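Local structure of 2,3-dimethylmalate lyase (Aspergillus niger, 3FA4) at residues A12-P16 with F233-I237; D17-V21 with A225-K229; M44-A50 with M67-A71; K129-D133 with D162-H167. The protein is an enzyme of the phosphoenolpyruvate phosphomutase family, built on an alpha/beta barrel that holds a magnesium ion. One frame throughout, in Å; residues are numbered along the deposited sequence.

Contacts 1 and 2 are neighbours on the surface of the barrel. They touch each other, and their strands 20-25 and 235-238 lie side by side in the sheet. Contact 1 sets an arginine among backbone carbonyls. Contact 2 sets a phenylalanine against a helix and adds one lysine-to-carbonyl hydrogen bond. Contact 3 is the buried one. It joins two helices through methionines, a threonine and an asparagine, and G46 in it lies near the magnesium ion. Contact 4 is partly buried and has its centre about 23 Å from that of contact 3. It joins a loop to a short helix by a salt bridge and a leucine.

Contact 1 (A12-P16 with F233-I237); sequences ALENP and FRIII
R234 reaches from just before barrel strand 235-238 to the end of helix 5-13, where it meets L13 and the turn that follows. The fold is an alpha/beta (TIM) barrel. Helix 5-13 precedes strand 20-25, and strand 235-238 pairs with that strand. R234 and L13 bury the most surface here, and I235 comes third. The R234 chain bends at chi2 (-72°) and again at chi3 (-97°), which carries the guanidinium in among backbone carbonyls. A12 O and L13 O lie at the guanidinium edge, near its plane. N15 O approaches obliquely and is 2.7 Å from R234 NH2. The L13 O to R234 NH2 distance of 2.4 Å is too short and badly angled, and its meaning is doubtful. P16 CA sits over one face of the guanidinium, 3.8 Å above the plane and offset toward the rim. The helix end thus meets the group at its edge, and P16 of the turn meets it over a face. The backbone of R234 bonds to I20 of the neighbouring strand. N15 turns its own OD1 to the N-H of D17. The apolar part of the contact is small. L13 also touches R234 along its base, CD2 to CB at 4.2 Å. The side chains of L13 and I235 cross at about a right angle, and L13 CD2 meets I235 CD1 at 3.9 Å.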
loop_
_atom_site.group_PDB
_atom_site.type_symbol
_atom_site.label_atom_id
_atom_site.label_comp_id
_atom_site.label_asym_id
_atom_site.label_seq_id
_atom_site.Cartn_x
_atom_site.Cartn_y
_atom_site.Cartn_z
ATOM N N ALA B 12 25.177 -21.376 -1.981
ATOM C CA ALA B 12 26.371 -20.831 -2.654
ATOM C C ALA B 12 27.351 -20.297 -1.613
ATOM O O ALA B 12 28.545 -20.363 -1.817
ATOM C CB ALA B 12 25.957 -19.717 -3.604
ATOM N N LEU B 13 26.827 -19.756 -0.499
ATOM C CA LEU B 13 27.650 -19.210 0.613
ATOM C C LEU B 13 28.338 -20.291 1.403
ATOM O O LEU B 13 29.403 -20.055 1.969
ATOM C CB LEU B 13 26.826 -18.341 1.609
ATOM C CG LEU B 13 26.367 -16.940 1.118
ATOM C CD1 LEU B 13 25.593 -16.256 2.102
ATOM C CD2 LEU B 13 27.540 -16.046 0.746
ATOM N N GLU B 14 27.717 -21.462 1.511
ATOM C CA GLU B 14 28.327 -22.612 2.205
ATOM C C GLU B 14 29.382 -23.214 1.301
ATOM O O GLU B 14 30.136 -24.149 1.694
ATOM C CB GLU B 14 27.268 -23.649 2.574
ATOM C CG GLU B 14 26.123 -23.136 3.506
ATOM C CD GLU B 14 24.940 -24.151 3.566
ATOM O OE1 GLU B 14 24.821 -24.986 2.622
ATOM O OE2 GLU B 14 24.108 -24.127 4.529
ATOM N N ASN B 15 29.448 -22.707 0.073
ATOM C CA ASN B 15 30.533 -23.143 -0.826
ATOM C C ASN B 15 31.684 -22.133 -1.021
ATOM O O ASN B 15 31.480 -21.051 -1.568
ATOM C CB ASN B 15 29.998 -23.583 -2.198
ATOM C CG ASN B 15 31.112 -23.735 -3.202
ATOM O OD1 ASN B 15 32.245 -23.329 -2.923
ATOM N ND2 ASN B 15 30.813 -24.270 -4.358
ATOM N N PRO B 16 32.914 -22.490 -0.606
ATOM C CA PRO B 16 34.023 -21.532 -0.718
ATOM C C PRO B 16 34.435 -21.045 -2.123
ATOM O O PRO B 16 35.106 -20.015 -2.220
ATOM C CB PRO B 16 35.188 -22.252 0.001
ATOM C CG PRO B 16 34.465 -23.174 0.973
ATOM C CD PRO B 16 33.362 -23.718 0.082
ATOM N N PHE B 233 36.551 -11.971 0.061
ATOM C CA PHE B 233 35.118 -11.606 0.339
ATOM C C PHE B 233 34.254 -12.606 -0.358
ATOM O O PHE B 233 34.716 -13.299 -1.301
ATOM C CB PHE B 233 34.768 -10.227 -0.204
ATOM C CG PHE B 233 35.336 -9.110 0.592
ATOM C CD1 PHE B 233 36.533 -8.520 0.212
ATOM C CD2 PHE B 233 34.706 -8.685 1.775
ATOM C CE1 PHE B 233 37.083 -7.485 0.984
ATOM C CE2 PHE B 233 35.233 -7.648 2.547
ATOM C CZ PHE B 233 36.415 -7.039 2.159
ATOM N N ARG B 234 33.028 -12.720 0.083
ATOM C CA ARG B 234 32.067 -13.613 -0.492
ATOM C C ARG B 234 31.000 -12.917 -1.283
ATOM O O ARG B 234 30.381 -13.503 -2.099
ATOM C CB ARG B 234 31.484 -14.516 0.551
ATOM C CG ARG B 234 32.512 -15.266 1.264
ATOM C CD ARG B 234 33.146 -16.352 0.421
ATOM N NE ARG B 234 32.481 -17.583 0.737
ATOM C CZ ARG B 234 31.680 -18.252 -0.060
ATOM N NH1 ARG B 234 31.468 -17.889 -1.290
ATOM N NH2 ARG B 234 31.100 -19.312 0.406
ATOM N N ILE B 235 30.822 -11.635 -1.046
ATOM C CA ILE B 235 29.840 -10.838 -1.773
ATOM C C ILE B 235 30.427 -9.471 -1.989
ATOM O O ILE B 235 31.063 -8.860 -1.064
ATOM C CB ILE B 235 28.502 -10.754 -0.974
ATOM C CG1 ILE B 235 28.033 -12.162 -0.566
ATOM C CG2 ILE B 235 27.458 -9.768 -1.619
ATOM C CD1 ILE B 235 26.964 -12.205 0.545
ATOM N N ILE B 236 30.221 -8.987 -3.213
ATOM C CA ILE B 236 30.397 -7.561 -3.519
ATOM C C ILE B 236 29.088 -6.981 -4.087
ATOM O O ILE B 236 28.401 -7.618 -4.908
ATOM C CB ILE B 236 31.639 -7.345 -4.488
ATOM C CG1 ILE B 236 32.088 -5.865 -4.527
ATOM C CG2 ILE B 236 31.321 -7.916 -5.888
ATOM C CD1 ILE B 236 33.424 -5.655 -5.287
ATOM N N ILE B 237 28.771 -5.766 -3.647
ATOM C CA ILE B 237 27.559 -5.025 -4.013
ATOM C C ILE B 237 28.003 -3.708 -4.517
ATOM O O ILE B 237 29.060 -3.287 -4.173
ATOM C CB ILE B 237 26.465 -4.925 -2.853
ATOM C CG1 ILE B 237 26.960 -4.083 -1.655
ATOM C CG2 ILE B 237 25.945 -6.349 -2.485
ATOM C CD1 ILE B 237 25.934 -3.866 -0.615
#

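Contact 2 (D17-V21 with A225-K229); sequences DSFIV and AAEAK
F19 packs on one side of helix 225-231, one ring face against the side chain of K229. The fold is an alpha/beta barrel. Strand 20-25 continues the segment of F19, and helix 225-231 leads on to its neighbour in the sheet, strand 235-238. The F19 ring is the main bump, and A225, A228 and K229 form the shallow hollow that takes it. Its CG stands anti to the backbone N (chi1 -176°), which sends the ring out to the helix. K229 covers one face: its CB sits over the ring centre in a CH-pi contact, 3.8 Å from the centroid and 11° off the normal. The far end of the ring rests against both alanine methyls. F19 CE2 is 3.9 Å from A225 CB, and F19 CZ is equally far from A228 CB. A225 O comes to F19 CE2 at 3.2 Å, oblique to the ring. The small alanine side chains are consistent with so near an approach to the helix backbone. V21 adds a second bump further along, with CG2 at 4.0 Å from A225 CB. I236 of strand 235-238 touches both F19 and A225, while F233 packs on A228. Past the ring, the K229 chain runs on beside F19 CB and bends at chi4 (100°). This brings K229 NZ to D17 O at 3.3 Å, in a hydrogen bond that lies nearly in line with the carbonyl.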
loop_
_atom_site.group_PDB
_atom_site.type_symbol
_atom_site.label_atom_id
_atom_site.label_comp_id
_atom_site.label_asym_id
_atom_site.label_seq_id
_atom_site.Cartn_x
_atom_site.Cartn_y
_atom_site.Cartn_z
ATOM N N ASP B 17 33.985 -21.694 -3.190
ATOM C CA ASP B 17 34.349 -21.214 -4.534
ATOM C C ASP B 17 33.482 -20.062 -5.121
ATOM O O ASP B 17 33.937 -19.321 -5.990
ATOM C CB ASP B 17 34.497 -22.394 -5.464
ATOM C CG ASP B 17 35.789 -23.156 -5.193
ATOM O OD1 ASP B 17 36.633 -22.598 -4.440
ATOM O OD2 ASP B 17 35.963 -24.305 -5.715
ATOM N N SER B 18 32.274 -19.913 -4.581
ATOM C CA SER B 18 31.225 -19.016 -5.086
ATOM C C SER B 18 31.466 -17.625 -4.638
ATOM O O SER B 18 31.667 -17.417 -3.447
ATOM C CB SER B 18 29.847 -19.377 -4.543
ATOM O OG SER B 18 29.445 -20.629 -5.036
ATOM N N PHE B 19 31.374 -16.678 -5.567
ATOM C CA PHE B 19 31.515 -15.281 -5.255
ATOM C C PHE B 19 30.294 -14.609 -5.841
ATOM O O PHE B 19 29.954 -14.854 -6.990
ATOM C CB PHE B 19 32.815 -14.742 -5.861
ATOM C CG PHE B 19 33.061 -13.342 -5.505
ATOM C CD1 PHE B 19 33.380 -13.016 -4.194
ATOM C CD2 PHE B 19 32.951 -12.337 -6.467
ATOM C CE1 PHE B 19 33.514 -11.663 -3.813
ATOM C CE2 PHE B 19 33.094 -11.002 -6.115
ATOM C CZ PHE B 19 33.373 -10.656 -4.781
ATOM N N ILE B 20 29.632 -13.778 -5.050
ATOM C CA ILE B 20 28.360 -13.117 -5.411
ATOM C C ILE B 20 28.572 -11.637 -5.803
ATOM O O ILE B 20 29.165 -10.871 -5.048
ATOM C CB ILE B 20 27.344 -13.255 -4.241
ATOM C CG1 ILE B 20 27.115 -14.741 -3.949
ATOM C CG2 ILE B 20 25.981 -12.572 -4.568
ATOM C CD1 ILE B 20 27.456 -15.160 -2.608
ATOM N N VAL B 21 28.108 -11.270 -7.003
ATOM C CA VAL B 21 28.356 -9.978 -7.582
ATOM C C VAL B 21 26.983 -9.438 -7.805
ATOM O O VAL B 21 26.229 -10.006 -8.573
ATOM C CB VAL B 21 29.159 -10.015 -8.949
ATOM C CG1 VAL B 21 29.268 -8.567 -9.521
ATOM C CG2 VAL B 21 30.529 -10.624 -8.767
ATOM N N ALA B 225 35.535 -6.688 -8.488
ATOM C CA ALA B 225 34.955 -7.942 -8.044
ATOM C C ALA B 225 35.967 -9.101 -8.103
ATOM O O ALA B 225 35.914 -10.003 -7.262
ATOM C CB ALA B 225 33.719 -8.266 -8.885
ATOM N N ALA B 226 36.894 -9.091 -9.070
ATOM C CA ALA B 226 37.942 -10.139 -9.082
ATOM C C ALA B 226 38.898 -9.982 -7.911
ATOM O O ALA B 226 39.245 -10.962 -7.313
ATOM C CB ALA B 226 38.704 -10.165 -10.381
ATOM N N GLU B 227 39.303 -8.751 -7.605
ATOM C CA GLU B 227 40.126 -8.417 -6.434
ATOM C C GLU B 227 39.449 -8.637 -5.074
ATOM O O GLU B 227 40.049 -9.259 -4.228
ATOM C CB GLU B 227 40.658 -7.004 -6.545
ATOM C CG GLU B 227 41.734 -6.637 -5.499
ATOM C CD GLU B 227 42.151 -5.168 -5.576
ATOM O OE1 GLU B 227 41.658 -4.453 -6.456
ATOM O OE2 GLU B 227 42.993 -4.712 -4.781
ATOM N N ALA B 228 38.227 -8.125 -4.835
ATOM C CA ALA B 228 37.460 -8.586 -3.681
ATOM C C ALA B 228 37.443 -10.128 -3.525
ATOM O O ALA B 228 37.672 -10.630 -2.458
ATOM C CB ALA B 228 36.048 -8.040 -3.716
ATOM N N LYS B 229 37.195 -10.882 -4.591
ATOM C CA LYS B 229 37.081 -12.316 -4.491
ATOM C C LYS B 229 38.354 -12.970 -3.962
ATOM O O LYS B 229 38.291 -13.871 -3.113
ATOM C CB LYS B 229 36.799 -12.896 -5.865
ATOM C CG LYS B 229 36.561 -14.411 -5.820
ATOM C CD LYS B 229 36.863 -14.955 -7.185
ATOM C CE LYS B 229 36.796 -16.472 -7.120
ATOM N NZ LYS B 229 35.473 -16.943 -7.661
#

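Contact 3 (M44-A50 with M67-A71); sequences MTGAGTA and MRANA
Helix 46-54 and the end of strand 42-44 pack on helix 64-75, with M44 and T49 on one side and M67, N70 and A71 on the other. The short helix segments 46-50 and 67-71 run at 106° to each other, and their axes come within 10.9 Å. M67 bends at chi2 (-77°), and its CE comes up against T49. It lies 3.4 Å from both T49 CB and T49 CG2, tighter than usual carbon contact. T49 OG1 is used twice. It donates to T45 O, one turn back, at 2.8 Å. It also receives a weak bond from N70 ND2, at 3.2 Å. The stronger partner of N70 ND2 is Y26 O. T45 O takes T49 N as well, and the two donors reach it from opposite faces of its plane. T45 itself is the N-cap of helix 46-54: its OG1 accepts from G48 N, and weakly from A47 N. The turn belongs to the alpha/beta barrel of this family, at the C-terminal end of a strand. G46 is near the magnesium ion, whose site includes D86 and D88. M44, at the end of strand 42-44, lays its side chain on helix 64-75. Its SD rests at the helix backbone, 3.3 Å from A71 N, and 3.6 Å from the methyl of A71. The bend at chi3 (88°) turns M44 CE to M67, where it touches M67 SD at 3.9 Å and also lies near M67 O. Y104 of helix 94-107 and Y91 pack on M67 as well.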
loop_
_atom_site.group_PDB
_atom_site.type_symbol
_atom_site.label_atom_id
_atom_site.label_comp_id
_atom_site.label_asym_id
_atom_site.label_seq_id
_atom_site.Cartn_x
_atom_site.Cartn_y
_atom_site.Cartn_z
ATOM N N MET B 44 19.070 -4.631 -3.741
ATOM C CA MET B 44 18.150 -3.490 -3.619
ATOM C C MET B 44 18.675 -2.484 -2.700
ATOM O O MET B 44 18.697 -2.705 -1.479
ATOM C CB MET B 44 16.785 -3.919 -3.104
ATOM C CG MET B 44 15.785 -2.831 -3.177
ATOM S SD MET B 44 14.250 -3.188 -2.352
ATOM C CE MET B 44 14.633 -2.596 -0.659
ATOM N N THR B 45 19.061 -1.339 -3.236
ATOM C CA THR B 45 19.590 -0.267 -2.408
ATOM C C THR B 45 18.464 0.537 -1.733
ATOM O O THR B 45 17.445 0.871 -2.372
ATOM C CB THR B 45 20.472 0.672 -3.278
ATOM O OG1 THR B 45 20.664 1.932 -2.632
ATOM C CG2 THR B 45 19.814 0.970 -4.641
ATOM N N GLY B 46 18.639 0.892 -0.460
ATOM C CA GLY B 46 17.623 1.635 0.229
ATOM C C GLY B 46 17.763 3.100 -0.149
ATOM O O GLY B 46 16.797 3.799 -0.139
ATOM N N ALA B 47 18.973 3.553 -0.525
ATOM C CA ALA B 47 19.146 4.957 -0.902
ATOM C C ALA B 47 18.405 5.229 -2.194
ATOM O O ALA B 47 17.751 6.243 -2.319
ATOM C CB ALA B 47 20.623 5.346 -1.014
ATOM N N GLY B 48 18.470 4.272 -3.115
ATOM C CA GLY B 48 17.740 4.291 -4.358
ATOM C C GLY B 48 16.237 4.134 -4.285
ATOM O O GLY B 48 15.536 4.720 -5.128
ATOM N N THR B 49 15.733 3.360 -3.297
ATOM C CA THR B 49 14.273 3.218 -3.007
ATOM C C THR B 49 13.740 4.537 -2.480
ATOM O O THR B 49 12.734 5.025 -2.959
ATOM C CB THR B 49 14.002 2.058 -1.981
ATOM O OG1 THR B 49 14.601 0.850 -2.467
ATOM C CG2 THR B 49 12.491 1.785 -1.687
ATOM N N ALA B 50 14.417 5.127 -1.496
ATOM C CA ALA B 50 14.101 6.446 -1.016
ATOM C C ALA B 50 14.090 7.443 -2.164
ATOM O O ALA B 50 13.202 8.264 -2.222
ATOM C CB ALA B 50 15.161 6.861 0.055
ATOM N N MET B 67 9.574 -0.645 1.636
ATOM C CA MET B 67 10.798 -1.310 1.450
ATOM C C MET B 67 10.543 -2.740 1.063
ATOM O O MET B 67 11.142 -3.232 0.140
ATOM C CB MET B 67 11.562 -1.175 2.782
ATOM C CG MET B 67 12.306 0.166 2.861
ATOM S SD MET B 67 13.861 0.209 1.863
ATOM C CE MET B 67 13.839 1.909 1.430
ATOM N N ARG B 68 9.640 -3.408 1.786
ATOM C CA ARG B 68 9.129 -4.721 1.398
ATOM C C ARG B 68 8.390 -4.751 0.057
ATOM O O ARG B 68 8.506 -5.733 -0.661
ATOM C CB ARG B 68 8.186 -5.240 2.479
ATOM C CG ARG B 68 7.652 -6.646 2.186
ATOM C CD ARG B 68 6.250 -6.613 1.606
ATOM N NE ARG B 68 5.842 -7.984 1.292
ATOM C CZ ARG B 68 4.988 -8.723 1.999
ATOM N NH1 ARG B 68 4.391 -8.254 3.075
ATOM N NH2 ARG B 68 4.703 -9.925 1.604
ATOM N N ALA B 69 7.603 -3.710 -0.279
ATOM C CA ALA B 69 6.880 -3.733 -1.565
ATOM C C ALA B 69 7.900 -3.702 -2.717
ATOM O O ALA B 69 7.764 -4.454 -3.722
ATOM C CB ALA B 69 5.877 -2.670 -1.657
ATOM N N ASN B 70 8.984 -2.955 -2.499
ATOM C CA ASN B 70 10.027 -2.763 -3.534
ATOM C C ASN B 70 10.877 -4.006 -3.634
ATOM O O ASN B 70 11.085 -4.455 -4.741
ATOM C CB ASN B 70 10.830 -1.453 -3.355
ATOM C CG ASN B 70 11.432 -0.927 -4.681
ATOM O OD1 ASN B 70 10.764 -0.816 -5.668
ATOM N ND2 ASN B 70 12.681 -0.578 -4.665
ATOM N N ALA B 71 11.288 -4.607 -2.503
ATOM C CA ALA B 71 12.066 -5.891 -2.537
ATOM C C ALA B 71 11.302 -7.067 -3.100
ATOM O O ALA B 71 11.888 -7.853 -3.854
ATOM C CB ALA B 71 12.703 -6.249 -1.120
#

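Contact 4 (K129-D133 with D162-H167)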
loop_
_atom_site.group_PDB
_atom_site.type_symbol
_atom_site.label_atom_id
_atom_site.label_comp_id
_atom_site.label_asym_id
_atom_site.label_seq_id
_atom_site.Cartn_x
_atom_site.Cartn_y
_atom_site.Cartn_z
ATOM N N LYS B 129 26.046 9.876 11.816
ATOM C CA LYS B 129 25.674 8.466 12.100
ATOM C C LYS B 129 25.685 8.159 13.568
ATOM O O LYS B 129 26.756 8.134 14.180
ATOM C CB LYS B 129 26.585 7.486 11.374
ATOM C CG LYS B 129 26.429 7.616 9.860
ATOM C CD LYS B 129 26.613 6.310 9.153
ATOM C CE LYS B 129 28.037 5.746 9.372
ATOM N NZ LYS B 129 28.312 4.607 8.397
ATOM N N ILE B 130 24.481 7.966 14.134
ATOM C CA ILE B 130 24.264 7.711 15.579
ATOM C C ILE B 130 24.008 6.228 15.892
ATOM O O ILE B 130 23.139 5.586 15.292
ATOM C CB ILE B 130 23.080 8.511 16.089
ATOM C CG1 ILE B 130 23.202 9.977 15.637
ATOM C CG2 ILE B 130 22.962 8.385 17.640
ATOM C CD1 ILE B 130 24.088 10.881 16.582
ATOM N N LEU B 131 24.728 5.690 16.865
ATOM C CA LEU B 131 24.713 4.225 17.049
ATOM C C LEU B 131 24.009 3.778 18.292
ATOM O O LEU B 131 23.943 4.501 19.253
ATOM C CB LEU B 131 26.129 3.695 17.077
ATOM C CG LEU B 131 26.937 3.620 15.798
ATOM C CD1 LEU B 131 28.009 2.687 16.165
ATOM C CD2 LEU B 131 26.181 3.003 14.706
ATOM N N VAL B 132 23.479 2.565 18.258
ATOM C CA VAL B 132 22.828 1.941 19.436
ATOM C C VAL B 132 23.812 0.951 20.111
ATOM O O VAL B 132 24.679 0.326 19.412
ATOM C CB VAL B 132 21.482 1.281 18.944
ATOM C CG1 VAL B 132 21.591 -0.203 18.748
ATOM C CG2 VAL B 132 20.335 1.630 19.857
ATOM N N ASP B 133 23.730 0.815 21.437
ATOM C CA ASP B 133 24.652 -0.068 22.183
ATOM C C ASP B 133 24.653 -1.477 21.575
ATOM O O ASP B 133 23.729 -1.815 20.858
ATOM C CB ASP B 133 24.223 -0.146 23.618
ATOM C CG ASP B 133 22.831 -0.654 23.737
ATOM O OD1 ASP B 133 21.862 0.085 23.376
ATOM O OD2 ASP B 133 22.713 -1.823 24.125
ATOM N N ASP B 162 27.835 0.083 11.358
ATOM C CA ASP B 162 28.165 1.423 10.923
ATOM C C ASP B 162 29.083 2.087 11.913
ATOM O O ASP B 162 29.201 3.318 11.890
ATOM C CB ASP B 162 26.900 2.242 10.691
ATOM C CG ASP B 162 26.136 1.764 9.480
ATOM O OD1 ASP B 162 26.442 2.168 8.343
ATOM O OD2 ASP B 162 25.263 0.935 9.653
ATOM N N SER B 163 29.733 1.283 12.770
ATOM C CA SER B 163 30.551 1.837 13.897
ATOM C C SER B 163 31.968 2.252 13.585
ATOM O O SER B 163 32.575 2.867 14.427
ATOM C CB SER B 163 30.584 0.895 15.082
ATOM O OG SER B 163 31.230 -0.294 14.722
ATOM N N LEU B 164 32.490 1.956 12.390
ATOM C CA LEU B 164 33.916 2.257 12.081
ATOM C C LEU B 164 34.383 3.701 12.354
ATOM O O LEU B 164 35.227 3.964 13.193
ATOM C CB LEU B 164 34.268 1.835 10.638
ATOM C CG LEU B 164 35.707 1.846 10.149
ATOM C CD1 LEU B 164 36.599 0.942 10.977
ATOM C CD2 LEU B 164 35.766 1.397 8.703
ATOM N N GLN B 165 33.898 4.645 11.579
ATOM C CA GLN B 165 34.245 6.067 11.815
ATOM C C GLN B 165 34.011 6.548 13.260
ATOM O O GLN B 165 34.823 7.321 13.787
ATOM C CB GLN B 165 33.439 6.949 10.860
ATOM C CG GLN B 165 31.924 6.654 10.904
ATOM C CD GLN B 165 31.186 7.929 10.629
ATOM O OE1 GLN B 165 31.597 8.680 9.714
ATOM N NE2 GLN B 165 30.163 8.254 11.449
ATOM N N THR B 166 32.942 6.040 13.889
ATOM C CA THR B 166 32.435 6.444 15.195
ATOM C C THR B 166 33.401 5.895 16.266
ATOM O O THR B 166 34.041 6.678 17.006
ATOM C CB THR B 166 30.956 5.826 15.442
ATOM O OG1 THR B 166 30.238 5.576 14.181
ATOM C CG2 THR B 166 30.142 6.707 16.301
ATOM N N HIS B 167 33.508 4.559 16.348
ATOM C CA HIS B 167 34.194 3.876 17.453
ATOM C C HIS B 167 35.468 3.091 17.006
ATOM O O HIS B 167 36.174 2.513 17.849
ATOM C CB HIS B 167 33.297 2.909 18.280
ATOM C CG HIS B 167 31.886 3.356 18.533
ATOM N ND1 HIS B 167 31.567 4.509 19.209
ATOM C CD2 HIS B 167 30.702 2.751 18.261
ATOM C CE1 HIS B 167 30.250 4.631 19.301
ATOM N NE2 HIS B 167 29.702 3.567 18.749
#
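K129 and D162 form a salt bridge, with K129 NZ at 3.1 Å from D162 OD1. The lysine chain leaves with CG anti to the carbonyl carbon (chi1 -64°) and bends at chi2 and chi3. The bends bring its end across the aspartate at about a right angle. The bond uses the anti lone pair of OD1, the one away from OD2. OD1 also pairs with R160, so two positive groups share this oxygen. On the other side of the lysine, the amide of Q165 packs on the aliphatic chain, with NE2 at 3.7 Å from K129 CB. The segment 162-167 follows strand 156-161 of the alpha/beta barrel and runs into the short helix 164-167. The segment 129-133 is a loop that leads to helix 134-151, and residues 122-128 before it are not modelled. L131 packs the loop against D162, S163 and H167. Its CG stands beside the backbone N (chi1 -73°), and its two methyls go to different residues. CD2 meets the backbone and CB of D162, with CD2 to CB at 4.1 Å. CD1 is wedged tightly: it is 3.3 Å from S163 CB and 3.2 Å from H167 NE2, oblique to that ring. S163 OG is held by T161 and S172. R175 of helix 169-181 touches L131, S163 and H167. T166 CG2 lies over one face of the H167 ring, offset toward the rim.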